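Local coordinates for mandelate racemase / muconate lactonizing enzyme (Burkholderia pseudomallei, PDB 2POD), which belongs to the enolase superfamily, binds sodium in its barrel domain and is of unproven function, perhaps acting as a lyase, at residues B[59-64]-B[94-99]; B[82-87]-B[296-301]; B[7-12]-B[396-401]. All coordinates share one frame; numbering follows the deposited sequence.

From the N terminus, strand 5-13 opens the chain and waits almost to the C terminus for strand 394-400, so contact 3 closes a loop that takes in both other contacts. Contact 1 is the local one: residues 59-64, at the start of helix 63-69, return against the later part of helix 81-101. The early part of that same helix serves contact 2, where 82-87 meets 296-301 across some 200 residues. Contacts 1 and 2 therefore cross along the chain, their centres about 16 Å apart. Together they fasten the N-terminal helices to one another and to the barrel, while contact 3 adds the last strand to the N-terminal sheet.

Contact 1. Residues B[59-64]-B[94-99]; sequences DPLQID and WDIFGK
Leu61 and Phe97 bring the two backbones closest, their CA atoms 5.8 Å apart, where the turn leading into helix 63-69 meets the side of helix 81-101. Residues 59-62 form a type I beta turn, reinforced by an Asx turn in which Leu61 N bonds to Asp59 OD1 at 3.1 Å, from above the carboxylate plane. Gln62 then stands at the N-cap, and Ile63 begins the helix.

Contact between the segments is made by apolar side chains. Ile63 is the main wedge, its two branches reaching different parts of the Trp94 indole. Ile63 CD1 lies over one face of the ring, 3.9 Å from the centroid of the five-membered ring of Trp94 and 17° off its normal, a CH-pi contact. Ile63 CG2 lies above the same side of the ring plane, close over the nitrogen, 3.4 Å from Trp94 NE1. With CG1 beside the backbone N (chi1 -65°) and the chain extended to its end (chi2 -178°), Ile63 CD1 also reaches Phe97, 3.7 Å from Phe97 CD2, so this one methyl touches both aromatic side chains. Leu61 crosses the same phenyl group at about a right angle, with Leu61 CG 4.1 Å from Phe97 CD1. At the other end Pro60 sets its ring across Ile96, and Pro60 CG lies 3.8 Å from Ile96 CG2.

Here a turn and the helix start it leads into pack on the flank of helix 81-101, within the N-terminal capping domain of the enolase superfamily. Leu3 touches Pro60, Leu61 and Ile96, while Leu108 of helix 105-108 borders both aromatic residues. A second subunit reaches the turn too: Gln107 of that subunit hydrogen-bonds to Leu61 O. From the barrel domain, helix 301-314 packs on Ile63 and Trp94, and its Arg306 and Lys307 form salt bridges with Asp64 OD1.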
ATOM      1  N   ASP B  59     -16.253  18.441 -40.476  1.00 47.10           N
ATOM      2  CA  ASP B  59     -16.029  19.722 -39.790  1.00 45.73           C
ATOM      3  C   ASP B  59     -14.706  19.719 -39.016  1.00 43.25           C
ATOM      4  O   ASP B  59     -14.550  18.942 -38.085  1.00 47.57           O
ATOM      5  CB  ASP B  59     -17.192  19.961 -38.812  1.00 45.24           C
ATOM      6  CG  ASP B  59     -17.386  21.427 -38.450  1.00 45.56           C
ATOM      7  OD1 ASP B  59     -16.403  22.211 -38.413  1.00 39.77           O
ATOM      8  OD2 ASP B  59     -18.554  21.784 -38.192  1.00 46.85           O
ATOM      9  N   PRO B  60     -13.750  20.592 -39.394  1.00 48.02           N
ATOM     10  CA  PRO B  60     -12.454  20.698 -38.699  1.00 45.42           C
ATOM     11  C   PRO B  60     -12.525  21.291 -37.283  1.00 48.11           C
ATOM     12  O   PRO B  60     -11.568  21.173 -36.508  1.00 45.74           O
ATOM     13  CB  PRO B  60     -11.660  21.648 -39.602  1.00 43.18           C
ATOM     14  CG  PRO B  60     -12.693  22.479 -40.253  1.00 39.26           C
ATOM     15  CD  PRO B  60     -13.820  21.529 -40.531  1.00 47.40           C
ATOM     16  N   LEU B  61     -13.647  21.932 -36.960  1.00 48.79           N
ATOM     17  CA  LEU B  61     -13.817  22.590 -35.668  1.00 47.63           C
ATOM     18  C   LEU B  61     -14.168  21.577 -34.574  1.00 44.40           C
ATOM     19  O   LEU B  61     -14.105  21.886 -33.387  1.00 45.60           O
ATOM     20  CB  LEU B  61     -14.884  23.684 -35.761  1.00 46.29           C
ATOM     21  CG  LEU B  61     -14.464  25.139 -36.009  1.00 40.88           C
ATOM     22  CD1 LEU B  61     -13.674  25.319 -37.296  1.00 42.65           C
ATOM     23  CD2 LEU B  61     -15.703  26.028 -36.025  1.00 38.31           C
ATOM     24  N   GLN B  62     -14.517  20.364 -34.983  1.00 42.08           N
ATOM     25  CA  GLN B  62     -14.796  19.292 -34.044  1.00 43.36           C
ATOM     26  C   GLN B  62     -13.521  18.607 -33.536  1.00 41.66           C
ATOM     27  O   GLN B  62     -13.319  17.412 -33.724  1.00 45.06           O
ATOM     28  CB  GLN B  62     -15.791  18.305 -34.650  1.00 44.03           C
ATOM     29  CG  GLN B  62     -17.133  18.951 -34.950  1.00 45.10           C
ATOM     30  CD  GLN B  62     -18.095  18.044 -35.678  1.00 43.71           C
ATOM     31  OE1 GLN B  62     -17.822  16.865 -35.891  1.00 48.04           O
ATOM     32  NE2 GLN B  62     -19.242  18.595 -36.063  1.00 47.77           N
ATOM     33  N   ILE B  63     -12.688  19.389 -32.854  1.00 43.41           N
ATOM     34  CA  ILE B  63     -11.297  19.045 -32.587  1.00 43.26           C
ATOM     35  C   ILE B  63     -11.185  17.905 -31.565  1.00 45.56           C
ATOM     36  O   ILE B  63     -10.481  16.919 -31.806  1.00 47.55           O
ATOM     37  CB  ILE B  63     -10.491  20.295 -32.135  1.00 40.95           C
ATOM     38  CG1 ILE B  63     -10.421  21.322 -33.272  1.00 41.50           C
ATOM     39  CG2 ILE B  63      -9.094  19.907 -31.703  1.00 35.30           C
ATOM     40  CD1 ILE B  63      -9.617  22.584 -32.955  1.00 36.26           C
ATOM     41  N   ASP B  64     -11.904  18.037 -30.449  1.00 42.49           N
ATOM     42  CA  ASP B  64     -12.055  16.958 -29.472  1.00 42.30           C
ATOM     43  C   ASP B  64     -12.630  15.666 -30.052  1.00 41.03           C
ATOM     44  O   ASP B  64     -12.176  14.571 -29.696  1.00 39.71           O
ATOM     45  CB  ASP B  64     -12.901  17.417 -28.276  1.00 44.10           C
ATOM     46  CG  ASP B  64     -12.102  18.226 -27.256  1.00 42.33           C
ATOM     47  OD1 ASP B  64     -10.851  18.134 -27.221  1.00 49.37           O
ATOM     48  OD2 ASP B  64     -12.736  18.961 -26.477  1.00 40.75           O
ATOM     49  N   TRP B  94      -6.228  23.170 -34.905  1.00 42.19           N
ATOM     50  CA  TRP B  94      -6.161  24.366 -34.069  1.00 44.89           C
ATOM     51  C   TRP B  94      -5.815  25.640 -34.857  1.00 45.66           C
ATOM     52  O   TRP B  94      -6.283  26.739 -34.528  1.00 41.25           O
ATOM     53  CB  TRP B  94      -5.202  24.151 -32.884  1.00 43.44           C
ATOM     54  CG  TRP B  94      -5.804  23.270 -31.806  1.00 48.20           C
ATOM     55  CD1 TRP B  94      -5.560  21.946 -31.603  1.00 49.17           C
ATOM     56  CD2 TRP B  94      -6.771  23.654 -30.815  1.00 51.34           C
ATOM     57  NE1 TRP B  94      -6.299  21.479 -30.543  1.00 47.05           N
ATOM     58  CE2 TRP B  94      -7.055  22.504 -30.042  1.00 50.40           C
ATOM     59  CE3 TRP B  94      -7.424  24.856 -30.504  1.00 52.21           C
ATOM     60  CZ2 TRP B  94      -7.969  22.518 -28.976  1.00 51.32           C
ATOM     61  CZ3 TRP B  94      -8.329  24.872 -29.438  1.00 45.36           C
ATOM     62  CH2 TRP B  94      -8.593  23.708 -28.689  1.00 48.22           C
ATOM     63  N   ASP B  95      -5.001  25.484 -35.897  1.00 47.69           N
ATOM     64  CA  ASP B  95      -4.713  26.570 -36.821  1.00 47.79           C
ATOM     65  C   ASP B  95      -5.976  27.051 -37.551  1.00 43.38           C
ATOM     66  O   ASP B  95      -6.236  28.251 -37.617  1.00 41.46           O
ATOM     67  CB  ASP B  95      -3.629  26.140 -37.808  1.00 50.84           C
ATOM     68  CG  ASP B  95      -2.890  27.316 -38.421  1.00 52.29           C
ATOM     69  OD1 ASP B  95      -2.910  28.429 -37.842  1.00 45.74           O
ATOM     70  OD2 ASP B  95      -2.276  27.117 -39.487  1.00 55.64           O
ATOM     71  N   ILE B  96      -6.765  26.100 -38.045  1.00 42.59           N
ATOM     72  CA  ILE B  96      -8.059  26.365 -38.677  1.00 40.74           C
ATOM     73  C   ILE B  96      -9.045  27.100 -37.762  1.00 45.61           C
ATOM     74  O   ILE B  96      -9.546  28.172 -38.123  1.00 52.50           O
ATOM     75  CB  ILE B  96      -8.701  25.061 -39.227  1.00 36.09           C
ATOM     76  CG1 ILE B  96      -7.888  24.522 -40.406  1.00 36.23           C
ATOM     77  CG2 ILE B  96     -10.143  25.301 -39.667  1.00 32.64           C
ATOM     78  CD1 ILE B  96      -8.280  23.126 -40.829  1.00 37.03           C
ATOM     79  N   PHE B  97      -9.304  26.515 -36.592  1.00 47.88           N
ATOM     80  CA  PHE B  97     -10.114  27.104 -35.519  1.00 47.05           C
ATOM     81  C   PHE B  97      -9.724  28.567 -35.253  1.00 48.50           C
ATOM     82  O   PHE B  97     -10.594  29.433 -35.161  1.00 48.45           O
ATOM     83  CB  PHE B  97      -9.951  26.239 -34.252  1.00 46.87           C
ATOM     84  CG  PHE B  97     -10.969  26.503 -33.155  1.00 46.38           C
ATOM     85  CD1 PHE B  97     -12.122  27.262 -33.377  1.00 43.03           C
ATOM     86  CD2 PHE B  97     -10.767  25.959 -31.884  1.00 44.30           C
ATOM     87  CE1 PHE B  97     -13.035  27.494 -32.353  1.00 46.37           C
ATOM     88  CE2 PHE B  97     -11.675  26.176 -30.855  1.00 43.18           C
ATOM     89  CZ  PHE B  97     -12.814  26.949 -31.091  1.00 50.03           C
ATOM     90  N   GLY B  98      -8.421  28.832 -35.157  1.00 48.35           N
ATOM     91  CA  GLY B  98      -7.902  30.190 -35.004  1.00 52.17           C
ATOM     92  C   GLY B  98      -8.267  31.195 -36.093  1.00 56.10           C
ATOM     93  O   GLY B  98      -8.683  32.324 -35.802  1.00 53.55           O
ATOM     94  N   LYS B  99      -8.125  30.786 -37.349  1.00 54.48           N
ATOM     95  CA  LYS B  99      -8.398  31.686 -38.461  1.00 53.80           C
ATOM     96  C   LYS B  99      -9.892  31.841 -38.733  1.00 51.52           C
ATOM     97  O   LYS B  99     -10.317  32.856 -39.273  1.00 54.69           O
ATOM     98  CB  LYS B  99      -7.661  31.242 -39.717  1.00 53.24           C
ATOM     99  CG  LYS B  99      -6.158  31.142 -39.566  1.00 56.50           C
ATOM    100  CD  LYS B  99      -5.550  30.391 -40.727  1.00 46.86           C
ATOM    101  CE  LYS B  99      -4.039  30.506 -40.728  1.00 53.41           C
ATOM    102  NZ  LYS B  99      -3.443  29.582 -41.740  1.00 59.41           N
TER

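Contact 2. Residues B[82-87]-B[296-301]; sequences EMRGNS and ISWCGG
Met83, Arg84 and Ser87, on one side of helix 81-101, pack against the loop 296-301 that joins barrel strand 289-294 to helix 301-314. The contact is an interface between the capping domain and the TIM-like barrel of the enolase superfamily.

Polar contact centres on Ser87, whose OG accepts a weak, bent hydrogen bond from Gly300 N at 3.0 Å (129° at the hydrogen). With chi1 at -45°, Ser87 OG is anti to the carbonyl carbon and faces that loop nitrogen. It also lies implausibly close to Met83 O, so a bond there is doubtful. Arg84 CA adds a CA-H...O contact to Ser297 O at 3.4 Å, and that carbonyl also accepts from Thr36 OG1.

Apolar contact comes from Met83, present as selenomethionine, and the stem of Arg84. The bent chain of Met83 brings its SE against Gly300, 3.7 Å from Gly300 CA. Arg84 lays its methylenes obliquely beside the indole of Trp298, and its guanidinium stands almost perpendicular to the ring, at 84°. Beyond the two segments, Arg84 NH2 forms a salt bridge with Glu82 of a third subunit.

The side chain of Trp298 is about 6 Å from a bound sodium ion and touches Glu272, one of the metal's ligands; Trp298 NE1 bonds to Phe37 O, while Trp298 CD1 meets Arg84 CD at 3.6 Å.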
ATOM      1  N   GLU B  82       1.560   6.597 -35.847  1.00 39.22           N
ATOM      2  CA  GLU B  82       0.159   6.958 -35.627  1.00 40.80           C
ATOM      3  C   GLU B  82      -0.006   8.195 -34.724  1.00 46.05           C
ATOM      4  O   GLU B  82      -0.711   9.144 -35.085  1.00 46.52           O
ATOM      5  CB  GLU B  82      -0.601   5.764 -35.036  1.00 37.25           C
ATOM      6  CG  GLU B  82      -0.675   4.515 -35.941  1.00 46.46           C
ATOM      7  CD  GLU B  82       0.513   3.558 -35.809  1.00 50.97           C
ATOM      8  OE1 GLU B  82       1.493   3.875 -35.101  1.00 48.38           O
ATOM      9  OE2 GLU B  82       0.462   2.478 -36.435  1.00 54.94           O
HETATM   10  N   MSE B  83       0.672   8.184 -33.575  1.00 41.25           N
HETATM   11  CA  MSE B  83       0.571   9.261 -32.584  1.00 43.58           C
HETATM   12  C   MSE B  83       1.122  10.598 -33.070  1.00 38.49           C
HETATM   13  O   MSE B  83       0.544  11.645 -32.792  1.00 37.93           O
HETATM   14  CB  MSE B  83       1.279   8.856 -31.285  1.00 37.58           C
HETATM   15  CG  MSE B  83       1.103   9.822 -30.128  1.00 42.00           C
HETATM   16 SE   MSE B  83      -0.731  10.033 -29.490  1.00 59.60          SE
HETATM   17  CE  MSE B  83      -1.297   8.173 -29.355  1.00 61.45           C
ATOM     18  N   ARG B  84       2.244  10.554 -33.779  1.00 42.44           N
ATOM     19  CA  ARG B  84       2.855  11.758 -34.345  1.00 44.70           C
ATOM     20  C   ARG B  84       2.035  12.319 -35.513  1.00 43.61           C
ATOM     21  O   ARG B  84       1.927  13.533 -35.679  1.00 39.40           O
ATOM     22  CB  ARG B  84       4.294  11.475 -34.782  1.00 44.61           C
ATOM     23  CG  ARG B  84       5.247  11.114 -33.643  1.00 36.92           C
ATOM     24  CD  ARG B  84       6.715  11.081 -34.106  1.00 39.26           C
ATOM     25  NE  ARG B  84       6.902  10.353 -35.361  1.00 41.23           N
ATOM     26  CZ  ARG B  84       7.081   9.038 -35.464  1.00 41.75           C
ATOM     27  NH1 ARG B  84       7.231   8.492 -36.659  1.00 50.38           N
ATOM     28  NH2 ARG B  84       7.108   8.264 -34.386  1.00 45.39           N
ATOM     29  N   GLY B  85       1.445  11.424 -36.303  1.00 47.72           N
ATOM     30  CA  GLY B  85       0.567  11.810 -37.409  1.00 47.75           C
ATOM     31  C   GLY B  85      -0.680  12.501 -36.898  1.00 49.23           C
ATOM     32  O   GLY B  85      -1.046  13.576 -37.384  1.00 47.94           O
ATOM     33  N   ASN B  86      -1.309  11.887 -35.894  1.00 45.88           N
ATOM     34  CA  ASN B  86      -2.448  12.471 -35.198  1.00 40.84           C
ATOM     35  C   ASN B  86      -2.144  13.837 -34.611  1.00 39.75           C
ATOM     36  O   ASN B  86      -2.948  14.758 -34.734  1.00 43.48           O
ATOM     37  CB  ASN B  86      -2.958  11.527 -34.112  1.00 35.33           C
ATOM     38  CG  ASN B  86      -3.648  10.309 -34.681  1.00 40.38           C
ATOM     39  OD1 ASN B  86      -4.036  10.292 -35.852  1.00 47.12           O
ATOM     40  ND2 ASN B  86      -3.804   9.274 -33.857  1.00 34.13           N
ATOM     41  N   SER B  87      -0.976  13.968 -33.995  1.00 41.63           N
ATOM     42  CA  SER B  87      -0.589  15.216 -33.363  1.00 40.15           C
ATOM     43  C   SER B  87      -0.370  16.358 -34.354  1.00 42.25           C
ATOM     44  O   SER B  87      -0.799  17.485 -34.097  1.00 46.64           O
ATOM     45  CB  SER B  87       0.640  15.022 -32.488  1.00 37.92           C
ATOM     46  OG  SER B  87       0.518  13.864 -31.698  1.00 39.70           O
ATOM     47  N   ILE B 296       4.188  18.507 -27.987  1.00 39.50           N
ATOM     48  CA  ILE B 296       2.870  18.528 -28.641  1.00 39.80           C
ATOM     49  C   ILE B 296       2.762  17.769 -29.969  1.00 40.06           C
ATOM     50  O   ILE B 296       1.673  17.370 -30.368  1.00 46.69           O
ATOM     51  CB  ILE B 296       2.188  19.945 -28.693  1.00 40.77           C
ATOM     52  CG1 ILE B 296       2.451  20.686 -30.008  1.00 41.62           C
ATOM     53  CG2 ILE B 296       2.434  20.761 -27.418  1.00 34.79           C
ATOM     54  CD1 ILE B 296       3.766  21.387 -30.102  1.00 52.00           C
ATOM     55  N   SER B 297       3.890  17.535 -30.633  1.00 40.35           N
ATOM     56  CA  SER B 297       3.894  16.716 -31.836  1.00 42.66           C
ATOM     57  C   SER B 297       4.068  15.215 -31.584  1.00 43.67           C
ATOM     58  O   SER B 297       3.949  14.417 -32.517  1.00 42.87           O
ATOM     59  CB  SER B 297       4.957  17.199 -32.808  1.00 45.76           C
ATOM     60  OG  SER B 297       6.254  16.887 -32.329  1.00 51.48           O
ATOM     61  N   TRP B 298       4.359  14.834 -30.340  1.00 42.51           N
ATOM     62  CA  TRP B 298       4.557  13.424 -29.997  1.00 41.52           C
ATOM     63  C   TRP B 298       3.505  12.895 -29.035  1.00 42.97           C
ATOM     64  O   TRP B 298       3.398  11.684 -28.864  1.00 39.90           O
ATOM     65  CB  TRP B 298       5.965  13.155 -29.420  1.00 41.95           C
ATOM     66  CG  TRP B 298       7.114  13.536 -30.318  1.00 37.34           C
ATOM     67  CD1 TRP B 298       7.086  13.688 -31.678  1.00 37.73           C
ATOM     68  CD2 TRP B 298       8.462  13.811 -29.916  1.00 38.81           C
ATOM     69  NE1 TRP B 298       8.327  14.050 -32.142  1.00 34.17           N
ATOM     70  CE2 TRP B 298       9.191  14.129 -31.084  1.00 32.55           C
ATOM     71  CE3 TRP B 298       9.126  13.821 -28.682  1.00 40.00           C
ATOM     72  CZ2 TRP B 298      10.548  14.457 -31.055  1.00 39.79           C
ATOM     73  CZ3 TRP B 298      10.482  14.150 -28.654  1.00 45.59           C
ATOM     74  CH2 TRP B 298      11.176  14.463 -29.834  1.00 44.47           C
ATOM     75  N   CYS B 299       2.740  13.796 -28.408  1.00 39.17           N
ATOM     76  CA  CYS B 299       1.912  13.440 -27.252  1.00 39.56           C
ATOM     77  C   CYS B 299       0.411  13.338 -27.524  1.00 41.23           C
ATOM     78  O   CYS B 299      -0.343  12.936 -26.648  1.00 45.30           O
ATOM     79  CB  CYS B 299       2.161  14.393 -26.086  1.00 41.95           C
ATOM     80  SG  CYS B 299       1.341  16.004 -26.244  1.00 42.52           S
ATOM     81  N   GLY B 300      -0.023  13.700 -28.727  1.00 44.55           N
ATOM     82  CA  GLY B 300      -1.443  13.659 -29.073  1.00 36.74           C
ATOM     83  C   GLY B 300      -2.009  15.015 -29.451  1.00 42.40           C
ATOM     84  O   GLY B 300      -3.224  15.187 -29.532  1.00 47.95           O
ATOM     85  N   GLY B 301      -1.129  15.981 -29.693  1.00 42.64           N
ATOM     86  CA  GLY B 301      -1.546  17.253 -30.265  1.00 45.67           C
ATOM     87  C   GLY B 301      -1.755  18.268 -29.170  1.00 49.18           C
ATOM     88  O   GLY B 301      -1.500  17.981 -27.999  1.00 52.16           O
TER

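Contact 3. Residues B[7-12]-B[396-401]; sequences EIETLR and VRNTSD
Four backbone hydrogen bonds join Ile8 to Thr399 and Thr10 to Arg397, two for each pair, making strand 394-400 an outer strand of the four-stranded antiparallel sheet in this chain. The straightest runs from Ile8 N to Thr399 O at 2.9 Å, with 167° at the hydrogen. The short strand axes lie 4.8 Å apart at 168°.

One side-chain bond supplements this ladder. Asn398 ND2 donates to Glu7 OE1 at 3.0 Å, the acceptor lying in the amide plane while the nitrogen comes from well above the carboxylate plane. Glu7 carries CG anti to its N (chi1 -156°) and continues extended, crossing the neighbouring asparagine at about a right angle. Asn398 ND2 also rests against Glu9, 3.4 Å from Glu9 CG. The carboxylate of Glu9 itself turns to His25 and Arg389.

Ile8, Thr10, Arg397 and Thr399 share the other face, where the last three meet His48 of helix 40-55; Thr399 also touches Ala52. Thr10 OG1 bonds to Glu44 and His48 of that helix, and Arg397 CB lies alongside the same hydroxyl. Ile8 CB meets Thr399 CG2 at 3.9 Å.

The packing ends beside Glu9 and Asn398 on their face, where Leu11 and Val396 run side by side in the same direction, Leu11 CD2 touching Val396 CG1 at 3.8 Å.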
ATOM      1  N   GLU B   7      -9.075  18.382 -48.358  1.00 56.35           N
ATOM      2  CA  GLU B   7      -7.750  17.985 -48.833  1.00 55.76           C
ATOM      3  C   GLU B   7      -6.714  18.025 -47.700  1.00 51.67           C
ATOM      4  O   GLU B   7      -6.682  18.967 -46.908  1.00 49.27           O
ATOM      5  CB  GLU B   7      -7.316  18.907 -49.976  1.00 58.46           C
ATOM      6  CG  GLU B   7      -6.292  18.322 -50.931  1.00 69.22           C
ATOM      7  CD  GLU B   7      -6.002  19.254 -52.096  1.00 74.45           C
ATOM      8  OE1 GLU B   7      -4.966  19.953 -52.056  1.00 76.80           O
ATOM      9  OE2 GLU B   7      -6.818  19.298 -53.043  1.00 78.76           O
ATOM     10  N   ILE B   8      -5.876  16.995 -47.634  1.00 51.28           N
ATOM     11  CA  ILE B   8      -4.764  16.945 -46.684  1.00 49.65           C
ATOM     12  C   ILE B   8      -3.441  16.732 -47.425  1.00 47.40           C
ATOM     13  O   ILE B   8      -3.317  15.814 -48.230  1.00 47.81           O
ATOM     14  CB  ILE B   8      -5.000  15.864 -45.561  1.00 51.43           C
ATOM     15  CG1 ILE B   8      -6.075  16.351 -44.574  1.00 50.10           C
ATOM     16  CG2 ILE B   8      -3.711  15.554 -44.801  1.00 44.75           C
ATOM     17  CD1 ILE B   8      -6.765  15.260 -43.791  1.00 52.42           C
ATOM     18  N   GLU B   9      -2.465  17.595 -47.157  1.00 47.99           N
ATOM     19  CA  GLU B   9      -1.183  17.572 -47.861  1.00 50.69           C
ATOM     20  C   GLU B   9      -0.058  17.310 -46.877  1.00 48.30           C
ATOM     21  O   GLU B   9       0.032  17.990 -45.865  1.00 50.07           O
ATOM     22  CB  GLU B   9      -0.922  18.929 -48.518  1.00 49.50           C
ATOM     23  CG  GLU B   9      -1.513  19.103 -49.891  1.00 62.36           C
ATOM     24  CD  GLU B   9      -0.899  20.279 -50.635  1.00 72.04           C
ATOM     25  OE1 GLU B   9      -0.126  20.037 -51.588  1.00 63.38           O
ATOM     26  OE2 GLU B   9      -1.183  21.441 -50.261  1.00 68.36           O
ATOM     27  N   THR B  10       0.819  16.359 -47.185  1.00 48.70           N
ATOM     28  CA  THR B  10       2.069  16.221 -46.432  1.00 49.97           C
ATOM     29  C   THR B  10       3.279  16.712 -47.216  1.00 51.24           C
ATOM     30  O   THR B  10       3.365  16.528 -48.432  1.00 50.13           O
ATOM     31  CB  THR B  10       2.315  14.779 -45.952  1.00 48.66           C
ATOM     32  OG1 THR B  10       2.322  13.896 -47.080  1.00 47.38           O
ATOM     33  CG2 THR B  10       1.230  14.349 -44.962  1.00 54.28           C
ATOM     34  N   LEU B  11       4.206  17.348 -46.508  1.00 49.08           N
ATOM     35  CA  LEU B  11       5.390  17.920 -47.119  1.00 49.33           C
ATOM     36  C   LEU B  11       6.616  17.361 -46.412  1.00 51.79           C
ATOM     37  O   LEU B  11       6.778  17.550 -45.201  1.00 52.90           O
ATOM     38  CB  LEU B  11       5.387  19.451 -46.981  1.00 53.77           C
ATOM     39  CG  LEU B  11       4.255  20.420 -47.363  1.00 55.44           C
ATOM     40  CD1 LEU B  11       4.895  21.752 -47.696  1.00 57.13           C
ATOM     41  CD2 LEU B  11       3.375  19.978 -48.527  1.00 61.39           C
ATOM     42  N   ARG B  12       7.477  16.682 -47.166  1.00 51.91           N
ATOM     43  CA  ARG B  12       8.730  16.155 -46.630  1.00 52.44           C
ATOM     44  C   ARG B  12       9.958  16.793 -47.288  1.00 53.01           C
ATOM     45  O   ARG B  12      10.349  16.401 -48.390  1.00 57.19           O
ATOM     46  CB  ARG B  12       8.792  14.639 -46.802  1.00 55.28           C
ATOM     47  CG  ARG B  12       7.906  13.845 -45.861  1.00 57.70           C
ATOM     48  CD  ARG B  12       8.327  12.377 -45.801  1.00 55.07           C
ATOM     49  NE  ARG B  12       8.023  11.660 -47.038  1.00 52.73           N
ATOM     50  CZ  ARG B  12       8.923  11.322 -47.960  1.00 55.16           C
ATOM     51  NH1 ARG B  12       8.542  10.675 -49.052  1.00 53.12           N
ATOM     52  NH2 ARG B  12      10.202  11.629 -47.795  1.00 49.32           N
ATOM     53  N   VAL B 396       6.037  15.901 -51.894  1.00 59.18           N
ATOM     54  CA  VAL B 396       4.646  16.118 -51.519  1.00 59.58           C
ATOM     55  C   VAL B 396       3.796  14.872 -51.730  1.00 58.64           C
ATOM     56  O   VAL B 396       4.089  14.042 -52.590  1.00 61.48           O
ATOM     57  CB  VAL B 396       4.005  17.336 -52.243  1.00 60.81           C
ATOM     58  CG1 VAL B 396       4.679  18.625 -51.820  1.00 54.98           C
ATOM     59  CG2 VAL B 396       4.042  17.168 -53.767  1.00 68.52           C
ATOM     60  N   ARG B 397       2.750  14.748 -50.924  1.00 57.51           N
ATOM     61  CA  ARG B 397       1.723  13.739 -51.129  1.00 56.16           C
ATOM     62  C   ARG B 397       0.376  14.344 -50.739  1.00 55.66           C
ATOM     63  O   ARG B 397       0.305  15.213 -49.870  1.00 52.65           O
ATOM     64  CB  ARG B 397       2.042  12.476 -50.315  1.00 57.23           C
ATOM     65  CG  ARG B 397       1.229  11.237 -50.700  1.00 66.06           C
ATOM     66  CD  ARG B 397       2.120  10.063 -51.091  1.00 61.58           C
ATOM     67  NE  ARG B 397       2.496   9.230 -49.950  1.00 59.24           N
ATOM     68  CZ  ARG B 397       1.772   8.220 -49.470  1.00 56.15           C
ATOM     69  NH1 ARG B 397       2.219   7.529 -48.431  1.00 65.51           N
ATOM     70  NH2 ARG B 397       0.603   7.899 -50.012  1.00 43.19           N
ATOM     71  N   ASN B 398      -0.680  13.892 -51.407  1.00 60.07           N
ATOM     72  CA  ASN B 398      -1.981  14.546 -51.375  1.00 63.19           C
ATOM     73  C   ASN B 398      -3.085  13.503 -51.242  1.00 64.16           C
ATOM     74  O   ASN B 398      -3.003  12.419 -51.817  1.00 64.52           O
ATOM     75  CB  ASN B 398      -2.182  15.363 -52.660  1.00 66.17           C
ATOM     76  CG  ASN B 398      -3.387  16.289 -52.595  1.00 70.97           C
ATOM     77  OD1 ASN B 398      -4.535  15.855 -52.731  1.00 75.24           O
ATOM     78  ND2 ASN B 398      -3.129  17.578 -52.403  1.00 67.70           N
ATOM     79  N   THR B 399      -4.117  13.844 -50.483  1.00 67.38           N
ATOM     80  CA  THR B 399      -5.339  13.053 -50.426  1.00 73.39           C
ATOM     81  C   THR B 399      -6.538  13.997 -50.347  1.00 75.34           C
ATOM     82  O   THR B 399      -6.463  15.040 -49.695  1.00 76.29           O
ATOM     83  CB  THR B 399      -5.310  12.083 -49.222  1.00 76.23           C
ATOM     84  OG1 THR B 399      -6.593  11.463 -49.048  1.00 78.06           O
ATOM     85  CG2 THR B 399      -4.913  12.823 -47.951  1.00 79.31           C
ATOM     86  N   SER B 400      -7.628  13.642 -51.028  1.00 79.06           N
ATOM     87  CA  SER B 400      -8.770  14.552 -51.197  1.00 81.11           C
ATOM     88  C   SER B 400     -10.130  13.858 -51.360  1.00 82.83           C
ATOM     89  O   SER B 400     -10.231  12.631 -51.239  1.00 81.35           O
ATOM     90  CB  SER B 400      -8.521  15.552 -52.340  1.00 81.55           C
ATOM     91  OG  SER B 400      -7.922  14.930 -53.466  1.00 84.62           O
ATOM     92  N   ASP B 401     -11.166  14.661 -51.613  1.00 85.84           N
ATOM     93  CA  ASP B 401     -12.507  14.170 -51.952  1.00 88.66           C
ATOM     94  C   ASP B 401     -12.513  13.457 -53.306  1.00 89.15           C
ATOM     95  O   ASP B 401     -13.487  12.797 -53.671  1.00 88.37           O
ATOM     96  CB  ASP B 401     -13.509  15.333 -51.980  1.00 90.55           C
ATOM     97  CG  ASP B 401     -14.073  15.662 -50.605  1.00 93.61           C
ATOM     98  OD1 ASP B 401     -13.577  16.619 -49.974  1.00 97.75           O
ATOM     99  OD2 ASP B 401     -15.021  14.977 -50.158  1.00 93.40           O
TER